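PDB 3OCJ: putative exported protein from Bordetella parapertussis, which is of unknown function but has a Rossmann-like methyltransferase domain, so it may be an S-adenosylmethionine-dependent methyltransferase, and holds a palmitic acid in the crystal. Local coordinates for residues W70-G80 / Y92-R102; L191-Y199 / L223-P231. All coordinates share one frame; numbering follows the deposited sequence. Where two conformers were deposited one is given.

Contact 1. Residues W70-G80 / Y92-R102; sequences WTHRLVTHQPG and YERLPAVLATR. With PLM (palmitic acid), chain D.
The carbonyl oxygen of Leu-74 is gripped side-on by Arg-102, whose NE and NH2 both lie 2.9 Å from Leu-74 O. The same guanidinium closes end-on, through NH1 and NH2, upon Tyr-92 O, with NH2 at 2.7 Å from that oxygen. Both oxygens lie close to the guanidinium plane, so the flat group is fixed in rotation and, reaching out from helix 96-115, ties helix 68-76 to helix 86-94. Only arginine offers such a fan of in-plane N-H groups, and its chain, extended from CG to NE, carries them across.

A second polar knot forms on Glu-93 OE2. His-77 NE2 meets its anti lone pair at 2.9 Å, almost straight (175°) and in the imidazole plane, while Gly-80 N comes from above the carboxylate plane at 2.8 Å. Arg-89 adds a salt bridge to this oxygen, which would probably stabilise the carboxylate's negative charge. With CG anti to the backbone N (chi1 173°), His-77 also turns a ring face to the edge of Tyr-92, a T-shaped pair with centroids 5.1 Å apart. Gly-80 suits its place because at its positive phi a CB would press against the carbonyl oxygen of Pro-79.

Leu-74 divides its branches: CD1 sits over a face of the Tyr-92 ring in a CH-pi contact, and CD2 lies 3.6 Å from C9 of the palmitic acid. Val-98 touches both partners, its CG1 facing Leu-74 and its CG2 the acyl chain, whose far end reaches Tyr-92.

Helices 70-76 and 96-102 cross almost perpendicularly (91°), Leu-56 of helix 55-63 packs on Leu-74 and Tyr-92, and helix 247-261 meets Leu-95 and Pro-96.

Contact 2. Residues L191-Y199 / L223-P231; sequences LTSNGLNIY and LVTSFLTPP. With PLM (palmitic acid), chain D.
Leu-191 and Leu-223 run alongside each other on one face of the sheet, with CD2 of the first 3.5 Å from CD1 of the second; Phe-213 of helix 203-216 packs against both. This is the tight end of the contact, where two neighbouring parallel strands exchange regular bonds: Val-224 N gives to Leu-191 O at 2.8 Å, and Val-224 O receives Ser-193 N. The branched Thr-192 and Val-224 suit extended backbone on the other face.

Past Ser-193 the strands part, and side chains and water replace the backbone ladder. Thr-225 OG1, anti to its own backbone N (chi1 -168°), donates to Ser-193 O at 2.7 Å from above the carbonyl plane. Asn-194 ND2 donates to Ser-226 OG at 2.6 Å, and Asn-197 ND2 reaches Ser-226 O almost straight (163°). One water joins Gly-195 N, Asn-197 OD1 and Ser-226 OG. Beyond it, Ile-198 CD1 lies 3.9 Å from Leu-228 CD1 and also touches the head of the palmitic acid, whose O2 receives the hydroxyl of Tyr-199; the same hydroxyl also bonds Leu-66 N.

In Rossmann-like methyltransferases cofactor and substrate bind at the C-terminal ends of the parallel strands, where these two diverge; here that region meets a fatty acid. Small hydroxyls and amides bridge the widening gap and satisfy buried backbone carbonyls, while Ile-198 and Tyr-199 give the ligand an apolar wall and a hydrogen-bond donor.

Contact 2 is buried in the central sheet of the methyltransferase fold, whereas contact 1 is only partly buried and joins helices beside it, its His-77 to Gly-80 end approaching the surface. Their centres lie about 16 Å apart and they do not touch, yet both border the palmitic acid: contact 1 follows the hydrocarbon tail, contact 2 receives the carboxyl head. Helix 96-115 also links them, since it supplies part of contact 1 and, through Arg-104 and Phe-108, packs on contact 2. Charged groups serve the helical contact, while the sheet contact relies on backbone bonds, neutral hydroxyls, amides and bridging water.

Contact 1. Residues W70-G80 / Y92-R102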
loop_
_atom_site.group_PDB
_atom_site.type_symbol
_atom_site.label_atom_id
_atom_site.label_comp_id
_atom_site.label_asym_id
_atom_site.label_seq_id
_atom_site.Cartn_x
_atom_site.Cartn_y
_atom_site.Cartn_z
ATOM N N TRP A 70 9.596 -3.284 -0.315
ATOM C CA TRP A 70 9.193 -2.869 -1.651
ATOM C C TRP A 70 8.150 -1.755 -1.679
ATOM O O TRP A 70 8.140 -0.930 -2.599
ATOM C CB TRP A 70 8.823 -4.079 -2.516
ATOM C CG TRP A 70 10.039 -4.866 -2.809
ATOM C CD1 TRP A 70 10.341 -6.112 -2.355
ATOM C CD2 TRP A 70 11.179 -4.419 -3.550
ATOM N NE1 TRP A 70 11.590 -6.486 -2.793
ATOM C CE2 TRP A 70 12.125 -5.461 -3.530
ATOM C CE3 TRP A 70 11.482 -3.242 -4.245
ATOM C CZ2 TRP A 70 13.356 -5.370 -4.181
ATOM C CZ3 TRP A 70 12.710 -3.150 -4.888
ATOM C CH2 TRP A 70 13.630 -4.207 -4.850
ATOM N N THR A 71 7.287 -1.698 -0.669
ATOM C CA THR A 71 6.419 -0.539 -0.531
ATOM C C THR A 71 7.259 0.731 -0.386
ATOM O O THR A 71 7.031 1.728 -1.083
ATOM C CB THR A 71 5.479 -0.655 0.684
ATOM O OG1 THR A 71 4.644 -1.802 0.528
ATOM C CG2 THR A 71 4.594 0.577 0.776
ATOM N N HIS A 72 8.243 0.690 0.504
ATOM C CA HIS A 72 9.091 1.855 0.706
ATOM C C HIS A 72 9.808 2.241 -0.583
ATOM O O HIS A 72 9.764 3.394 -1.012
ATOM C CB HIS A 72 10.120 1.609 1.800
ATOM C CG HIS A 72 11.115 2.718 1.936
ATOM N ND1 HIS A 72 10.836 3.890 2.609
ATOM C CD2 HIS A 72 12.376 2.846 1.462
ATOM C CE1 HIS A 72 11.887 4.688 2.549
ATOM N NE2 HIS A 72 12.836 4.080 1.861
ATOM N N ARG A 73 10.487 1.271 -1.187
ATOM C CA ARG A 73 11.330 1.563 -2.340
ATOM C C ARG A 73 10.482 2.037 -3.518
ATOM O O ARG A 73 10.867 2.942 -4.259
ATOM C CB ARG A 73 12.199 0.349 -2.699
ATOM C CG ARG A 73 13.199 -0.017 -1.610
ATOM C CD ARG A 73 13.998 -1.282 -1.937
ATOM N NE ARG A 73 14.908 -1.078 -3.059
ATOM C CZ ARG A 73 15.911 -1.894 -3.359
ATOM N NH1 ARG A 73 16.132 -2.972 -2.620
ATOM N NH2 ARG A 73 16.691 -1.634 -4.400
ATOM N N LEU A 74 9.309 1.442 -3.678
ATOM C CA LEU A 74 8.413 1.844 -4.742
ATOM C C LEU A 74 7.818 3.227 -4.478
ATOM O O LEU A 74 7.856 4.110 -5.344
ATOM C CB LEU A 74 7.302 0.808 -4.919
ATOM C CG LEU A 74 6.357 1.018 -6.103
ATOM C CD1 LEU A 74 7.109 0.982 -7.420
ATOM C CD2 LEU A 74 5.264 -0.030 -6.072
ATOM N N VAL A 75 7.288 3.422 -3.276
ATOM C CA VAL A 75 6.582 4.657 -2.973
ATOM C C VAL A 75 7.491 5.887 -2.929
ATOM O O VAL A 75 7.098 6.964 -3.365
ATOM C CB VAL A 75 5.764 4.544 -1.669
ATOM C CG1 VAL A 75 5.169 5.885 -1.320
ATOM C CG2 VAL A 75 4.660 3.512 -1.824
ATOM N N THR A 76 8.711 5.726 -2.425
ATOM C CA THR A 76 9.628 6.851 -2.290
ATOM C C THR A 76 10.524 7.073 -3.515
ATOM O O THR A 76 11.312 8.021 -3.554
ATOM C CB THR A 76 10.507 6.732 -1.031
ATOM O OG1 THR A 76 11.400 5.622 -1.163
ATOM C CG2 THR A 76 9.641 6.532 0.204
ATOM N N HIS A 77 10.400 6.196 -4.504
ATOM C CA HIS A 77 11.143 6.363 -5.752
ATOM C C HIS A 77 10.943 7.760 -6.343
ATOM O O HIS A 77 9.819 8.210 -6.555
ATOM C CB HIS A 77 10.741 5.295 -6.776
ATOM C CG HIS A 77 11.348 5.502 -8.131
ATOM N ND1 HIS A 77 12.660 5.194 -8.415
ATOM C CD2 HIS A 77 10.818 5.989 -9.277
ATOM C CE1 HIS A 77 12.916 5.492 -9.677
ATOM N NE2 HIS A 77 11.813 5.965 -10.226
ATOM N N GLN A 78 12.047 8.444 -6.616
ATOM C CA GLN A 78 11.992 9.730 -7.297
ATOM C C GLN A 78 12.113 9.497 -8.800
ATOM O O GLN A 78 13.082 8.907 -9.261
ATOM C CB GLN A 78 13.115 10.636 -6.794
ATOM C CG GLN A 78 13.065 10.891 -5.292
ATOM C CD GLN A 78 14.049 11.953 -4.838
ATOM O OE1 GLN A 78 14.525 12.758 -5.640
ATOM N NE2 GLN A 78 14.354 11.963 -3.545
ATOM N N PRO A 79 11.110 9.935 -9.571
ATOM C CA PRO A 79 11.149 9.691 -11.018
ATOM C C PRO A 79 12.446 10.168 -11.678
ATOM O O PRO A 79 12.909 11.289 -11.447
ATOM C CB PRO A 79 9.945 10.481 -11.532
ATOM C CG PRO A 79 8.989 10.470 -10.373
ATOM C CD PRO A 79 9.860 10.593 -9.154
ATOM N N GLY A 80 13.037 9.293 -12.484
ATOM C CA GLY A 80 14.289 9.577 -13.159
ATOM C C GLY A 80 15.520 9.095 -12.416
ATOM O O GLY A 80 16.604 9.003 -12.993
ATOM N N TYR A 92 7.812 1.381 -12.756
ATOM C CA TYR A 92 7.962 2.244 -11.584
ATOM C C TYR A 92 7.343 3.630 -11.763
ATOM O O TYR A 92 6.998 4.280 -10.783
ATOM C CB TYR A 92 9.441 2.476 -11.267
ATOM C CG TYR A 92 10.111 1.520 -10.298
ATOM C CD1 TYR A 92 10.455 0.231 -10.681
ATOM C CD2 TYR A 92 10.475 1.944 -9.022
ATOM C CE1 TYR A 92 11.104 -0.624 -9.801
ATOM C CE2 TYR A 92 11.117 1.097 -8.141
ATOM C CZ TYR A 92 11.431 -0.183 -8.538
ATOM O OH TYR A 92 12.085 -1.032 -7.660
ATOM N N GLU A 93 7.250 4.110 -13.006
ATOM C CA GLU A 93 6.941 5.523 -13.232
ATOM C C GLU A 93 5.669 5.821 -14.004
ATOM O O GLU A 93 5.195 6.965 -13.990
ATOM C CB GLU A 93 8.132 6.229 -13.899
ATOM C CG GLU A 93 9.339 6.304 -12.989
ATOM C CD GLU A 93 10.544 6.960 -13.624
ATOM O OE1 GLU A 93 10.439 7.481 -14.765
ATOM O OE2 GLU A 93 11.596 6.978 -12.948
ATOM N N ARG A 94 5.109 4.833 -14.682
ATOM C CA ARG A 94 3.977 5.109 -15.563
ATOM C C ARG A 94 2.678 4.371 -15.236
ATOM O O ARG A 94 1.603 4.803 -15.648
ATOM C CB ARG A 94 4.369 4.888 -17.020
ATOM C CG ARG A 94 5.509 5.790 -17.457
ATOM C CD ARG A 94 5.922 5.523 -18.886
ATOM N NE ARG A 94 4.852 5.815 -19.833
ATOM C CZ ARG A 94 4.920 5.544 -21.132
ATOM N NH1 ARG A 94 6.007 4.971 -21.635
ATOM N NH2 ARG A 94 3.903 5.840 -21.928
ATOM N N LEU A 95 2.746 3.266 -14.503
ATOM C CA LEU A 95 1.521 2.528 -14.219
ATOM C C LEU A 95 0.578 3.398 -13.396
ATOM O O LEU A 95 0.982 3.967 -12.390
ATOM C CB LEU A 95 1.826 1.220 -13.493
ATOM C CG LEU A 95 2.749 0.267 -14.257
ATOM C CD1 LEU A 95 2.973 -0.989 -13.422
ATOM C CD2 LEU A 95 2.173 -0.089 -15.622
ATOM N N PRO A 96 -0.678 3.516 -13.832
ATOM C CA PRO A 96 -1.600 4.399 -13.103
ATOM C C PRO A 96 -1.684 4.098 -11.600
ATOM O O PRO A 96 -1.696 5.050 -10.812
ATOM C CB PRO A 96 -2.938 4.140 -13.798
ATOM C CG PRO A 96 -2.534 3.858 -15.225
ATOM C CD PRO A 96 -1.274 3.017 -15.082
ATOM N N ALA A 97 -1.729 2.830 -11.199
ATOM C CA ALA A 97 -1.829 2.518 -9.778
ATOM C C ALA A 97 -0.575 2.924 -8.992
ATOM O O ALA A 97 -0.648 3.269 -7.808
ATOM C CB ALA A 97 -2.132 1.041 -9.577
ATOM N N VAL A 98 0.587 2.882 -9.648
ATOM C CA VAL A 98 1.812 3.300 -8.978
ATOM C C VAL A 98 1.795 4.817 -8.789
ATOM O O VAL A 98 2.179 5.324 -7.723
ATOM C CB VAL A 98 3.074 2.870 -9.777
ATOM C CG1 VAL A 98 4.336 3.441 -9.140
ATOM C CG2 VAL A 98 3.154 1.340 -9.844
ATOM N N LEU A 99 1.368 5.547 -9.819
ATOM C CA LEU A 99 1.253 6.991 -9.696
ATOM C C LEU A 99 0.298 7.323 -8.557
ATOM O O LEU A 99 0.570 8.209 -7.754
ATOM C CB LEU A 99 0.750 7.593 -11.005
ATOM C CG LEU A 99 1.737 7.513 -12.173
ATOM C CD1 LEU A 99 1.050 7.855 -13.486
ATOM C CD2 LEU A 99 2.909 8.451 -11.931
ATOM N N ALA A 100 -0.799 6.575 -8.469
ATOM C CA ALA A 100 -1.810 6.805 -7.440
ATOM C C ALA A 100 -1.281 6.552 -6.021
ATOM O O ALA A 100 -1.571 7.317 -5.110
ATOM C CB ALA A 100 -3.037 5.967 -7.712
ATOM N N THR A 101 -0.516 5.480 -5.816
ATOM C CA THR A 101 -0.011 5.252 -4.467
ATOM C C THR A 101 1.011 6.305 -4.053
ATOM O O THR A 101 1.120 6.612 -2.872
ATOM C CB THR A 101 0.501 3.805 -4.231
ATOM O OG1 THR A 101 0.594 3.571 -2.823
ATOM C CG2 THR A 101 1.870 3.580 -4.870
ATOM N N ARG A 102 1.768 6.872 -5.003
ATOM C CA ARG A 102 2.666 7.976 -4.641
ATOM C C ARG A 102 1.892 9.238 -4.289
ATOM O O ARG A 102 2.276 9.984 -3.382
ATOM C CB ARG A 102 3.703 8.281 -5.730
ATOM C CG ARG A 102 4.633 7.137 -5.957
ATOM C CD ARG A 102 5.995 7.564 -6.488
ATOM N NE ARG A 102 6.731 6.353 -6.781
ATOM C CZ ARG A 102 6.827 5.820 -7.989
ATOM N NH1 ARG A 102 6.283 6.437 -9.036
ATOM N NH2 ARG A 102 7.490 4.686 -8.150
HETATM C C1 PLM D . 0.225 -2.365 -1.260
HETATM O O1 PLM D . 0.392 -1.219 -0.796
HETATM O O2 PLM D . 0.606 -3.341 -0.578
HETATM C C2 PLM D . -0.411 -2.607 -2.618
HETATM C C3 PLM D . -0.585 -1.333 -3.447
HETATM C C4 PLM D . -0.964 -1.744 -4.870
HETATM C C5 PLM D . -1.395 -0.579 -5.750
HETATM C C6 PLM D . -0.252 0.391 -6.031
HETATM C C7 PLM D . 1.078 -0.307 -6.284
HETATM C C8 PLM D . 1.104 -1.131 -7.567
HETATM C C9 PLM D . 2.499 -1.729 -7.708
HETATM C CA PLM D . 2.815 -2.185 -9.125
HETATM C CB PLM D . 4.326 -2.208 -9.322
HETATM C CC PLM D . 4.738 -3.056 -10.513
HETATM C CD PLM D . 6.254 -3.086 -10.642
HETATM C CE PLM D . 6.657 -4.076 -11.731
HETATM C CF PLM D . 8.111 -4.500 -11.595
HETATM C CG PLM D . 9.073 -3.328 -11.713
HETATM O O HOH W 1 14.218 0.543 -5.929
#

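Contact 2. Residues L191-Y199 / L223-P231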
loop_
_atom_site.group_PDB
_atom_site.type_symbol
_atom_site.label_atom_id
_atom_site.label_comp_id
_atom_site.label_asym_id
_atom_site.label_seq_id
_atom_site.Cartn_x
_atom_site.Cartn_y
_atom_site.Cartn_z
ATOM N N LEU A 191 -3.551 7.280 14.184
ATOM C CA LEU A 191 -3.182 5.954 13.688
ATOM C C LEU A 191 -3.243 5.999 12.172
ATOM O O LEU A 191 -4.223 6.480 11.598
ATOM C CB LEU A 191 -4.124 4.871 14.243
ATOM C CG LEU A 191 -3.718 3.412 13.964
ATOM C CD1 LEU A 191 -4.228 2.439 15.033
ATOM C CD2 LEU A 191 -4.155 2.943 12.574
ATOM N N THR A 192 -2.182 5.542 11.524
ATOM C CA THR A 192 -2.168 5.458 10.078
ATOM C C THR A 192 -2.036 3.992 9.623
ATOM O O THR A 192 -1.331 3.191 10.251
ATOM C CB THR A 192 -1.061 6.352 9.490
ATOM O OG1 THR A 192 -1.114 6.314 8.060
ATOM C CG2 THR A 192 0.308 5.911 9.986
ATOM N N SER A 193 -2.738 3.651 8.546
ATOM C CA SER A 193 -2.753 2.293 8.027
ATOM C C SER A 193 -2.842 2.290 6.510
ATOM O O SER A 193 -3.737 2.906 5.934
ATOM C CB SER A 193 -3.942 1.515 8.602
ATOM O OG SER A 193 -3.943 0.171 8.130
ATOM N N ASN A 194 -1.915 1.580 5.877
ATOM C CA ASN A 194 -1.964 1.378 4.433
ATOM C C ASN A 194 -1.560 -0.050 4.116
ATOM O O ASN A 194 -0.613 -0.568 4.692
ATOM C CB ASN A 194 -1.015 2.361 3.736
ATOM C CG ASN A 194 -0.981 2.179 2.228
ATOM O OD1 ASN A 194 0.030 1.745 1.659
ATOM N ND2 ASN A 194 -2.073 2.500 1.574
ATOM N N GLY A 195 -2.285 -0.681 3.200
ATOM C CA GLY A 195 -1.879 -1.965 2.649
ATOM C C GLY A 195 -2.398 -3.219 3.327
ATOM O O GLY A 195 -1.823 -4.306 3.165
ATOM N N LEU A 196 -3.481 -3.109 4.086
ATOM C CA LEU A 196 -4.112 -4.287 4.677
ATOM C C LEU A 196 -5.480 -4.552 4.082
ATOM O O LEU A 196 -5.772 -5.648 3.598
ATOM C CB LEU A 196 -4.267 -4.150 6.191
ATOM C CG LEU A 196 -3.054 -4.385 7.074
ATOM C CD1 LEU A 196 -3.465 -4.234 8.532
ATOM C CD2 LEU A 196 -2.482 -5.769 6.805
ATOM N N ASN A 197 -6.345 -3.542 4.144
ATOM C CA ASN A 197 -7.717 -3.734 3.702
ATOM C C ASN A 197 -7.818 -4.189 2.247
ATOM O O ASN A 197 -8.707 -4.958 1.890
ATOM C CB ASN A 197 -8.565 -2.471 3.956
ATOM C CG ASN A 197 -7.904 -1.193 3.429
ATOM O OD1 ASN A 197 -6.917 -1.229 2.686
ATOM N ND2 ASN A 197 -8.473 -0.058 3.794
ATOM N N ILE A 198 -6.913 -3.690 1.402
ATOM C CA ILE A 198 -6.957 -4.004 -0.019
ATOM C C ILE A 198 -6.635 -5.476 -0.323
ATOM O O ILE A 198 -6.877 -5.937 -1.434
ATOM C CB ILE A 198 -6.023 -3.101 -0.833
ATOM C CG1 ILE A 198 -4.564 -3.256 -0.367
ATOM C CG2 ILE A 198 -6.510 -1.653 -0.737
ATOM C CD1 ILE A 198 -3.587 -2.301 -1.051
ATOM N N TYR A 199 -6.114 -6.206 0.669
ATOM C CA TYR A 199 -5.857 -7.639 0.505
ATOM C C TYR A 199 -6.960 -8.518 1.061
ATOM O O TYR A 199 -6.869 -9.736 0.946
ATOM C CB TYR A 199 -4.527 -8.036 1.161
ATOM C CG TYR A 199 -3.305 -7.437 0.498
ATOM C CD1 TYR A 199 -2.628 -8.122 -0.509
ATOM C CD2 TYR A 199 -2.819 -6.193 0.874
ATOM C CE1 TYR A 199 -1.506 -7.569 -1.127
ATOM C CE2 TYR A 199 -1.684 -5.643 0.264
ATOM C CZ TYR A 199 -1.040 -6.342 -0.735
ATOM O OH TYR A 199 0.075 -5.800 -1.354
ATOM N N LEU A 223 -7.900 8.535 12.459
ATOM C CA LEU A 223 -7.353 7.478 11.617
ATOM C C LEU A 223 -7.065 8.041 10.236
ATOM O O LEU A 223 -7.902 8.734 9.665
ATOM C CB LEU A 223 -8.375 6.346 11.483
ATOM C CG LEU A 223 -8.087 5.262 10.441
ATOM C CD1 LEU A 223 -6.869 4.413 10.829
ATOM C CD2 LEU A 223 -9.325 4.392 10.274
ATOM N N VAL A 224 -5.892 7.732 9.694
ATOM C CA VAL A 224 -5.569 8.039 8.309
ATOM C C VAL A 224 -5.358 6.718 7.591
ATOM O O VAL A 224 -4.426 5.975 7.897
ATOM C CB VAL A 224 -4.302 8.901 8.197
ATOM C CG1 VAL A 224 -3.934 9.155 6.732
ATOM C CG2 VAL A 224 -4.482 10.221 8.952
ATOM N N THR A 225 -6.238 6.385 6.657
ATOM C CA THR A 225 -6.055 5.153 5.908
ATOM C C THR A 225 -6.380 5.376 4.430
ATOM O O THR A 225 -6.454 6.525 3.977
ATOM C CB THR A 225 -6.814 3.959 6.558
ATOM O OG1 THR A 225 -6.402 2.719 5.966
ATOM C CG2 THR A 225 -8.324 4.107 6.472
ATOM N N SER A 226 -6.534 4.294 3.682
ATOM C CA SER A 226 -6.620 4.375 2.234
ATOM C C SER A 226 -7.348 3.160 1.703
ATOM O O SER A 226 -7.548 2.179 2.414
ATOM C CB SER A 226 -5.231 4.389 1.624
ATOM O OG SER A 226 -4.569 3.173 1.964
ATOM N N PHE A 227 -7.749 3.213 0.444
ATOM C CA PHE A 227 -8.363 2.052 -0.181
ATOM C C PHE A 227 -8.255 2.171 -1.686
ATOM O O PHE A 227 -8.324 3.276 -2.226
ATOM C CB PHE A 227 -9.840 1.917 0.249
ATOM C CG PHE A 227 -10.664 3.159 0.007
ATOM C CD1 PHE A 227 -11.558 3.217 -1.043
ATOM C CD2 PHE A 227 -10.524 4.261 0.842
ATOM C CE1 PHE A 227 -12.322 4.355 -1.250
ATOM C CE2 PHE A 227 -11.277 5.406 0.631
ATOM C CZ PHE A 227 -12.166 5.454 -0.421
ATOM N N LEU A 228 -8.055 1.040 -2.368
ATOM C CA LEU A 228 -8.146 0.999 -3.821
ATOM C C LEU A 228 -9.599 0.884 -4.258
ATOM O O LEU A 228 -10.382 0.131 -3.661
ATOM C CB LEU A 228 -7.359 -0.187 -4.370
ATOM C CG LEU A 228 -5.841 -0.075 -4.303
ATOM C CD1 LEU A 228 -5.205 -1.456 -4.532
ATOM C CD2 LEU A 228 -5.321 0.914 -5.336
ATOM N N THR A 229 -9.962 1.645 -5.294
ATOM C CA THR A 229 -11.342 1.703 -5.787
ATOM C C THR A 229 -11.541 0.825 -7.021
ATOM O O THR A 229 -10.582 0.543 -7.758
ATOM C CB THR A 229 -11.672 3.134 -6.192
ATOM O OG1 THR A 229 -10.667 3.538 -7.130
ATOM C CG2 THR A 229 -11.645 4.057 -4.970
ATOM N N PRO A 230 -12.783 0.388 -7.261
ATOM C CA PRO A 230 -13.077 -0.456 -8.428
ATOM C C PRO A 230 -13.136 0.374 -9.702
ATOM O O PRO A 230 -13.622 1.505 -9.661
ATOM C CB PRO A 230 -14.463 -1.015 -8.100
ATOM C CG PRO A 230 -15.106 0.101 -7.296
ATOM C CD PRO A 230 -13.969 0.566 -6.404
ATOM N N PRO A 231 -12.670 -0.189 -10.826
ATOM C CA PRO A 231 -12.771 0.508 -12.113
ATOM C C PRO A 231 -14.194 0.434 -12.663
ATOM O O PRO A 231 -15.039 -0.301 -12.130
ATOM C CB PRO A 231 -11.829 -0.296 -13.008
ATOM C CG PRO A 231 -11.934 -1.697 -12.451
ATOM C CD PRO A 231 -12.011 -1.501 -10.948
HETATM C C1 PLM D . 0.225 -2.365 -1.260
HETATM O O1 PLM D . 0.392 -1.219 -0.796
HETATM O O2 PLM D . 0.606 -3.341 -0.578
HETATM C C2 PLM D . -0.411 -2.607 -2.618
HETATM C C3 PLM D . -0.585 -1.333 -3.447
HETATM C C4 PLM D . -0.964 -1.744 -4.870
HETATM C C5 PLM D . -1.395 -0.579 -5.750
HETATM C C6 PLM D . -0.252 0.391 -6.031
HETATM C C7 PLM D . 1.078 -0.307 -6.284
HETATM C C8 PLM D . 1.104 -1.131 -7.567
HETATM C C9 PLM D . 2.499 -1.729 -7.708
HETATM C CA PLM D . 2.815 -2.185 -9.125
HETATM C CB PLM D . 4.326 -2.208 -9.322
HETATM C CC PLM D . 4.738 -3.056 -10.513
HETATM C CD PLM D . 6.254 -3.086 -10.642
HETATM C CE PLM D . 6.657 -4.076 -11.731
HETATM C CF PLM D . 8.111 -4.500 -11.595
HETATM C CG PLM D . 9.073 -3.328 -11.713
HETATM O O HOH W 2 -6.579 0.047 6.945
HETATM O O HOH W 3 -4.854 0.475 2.649
#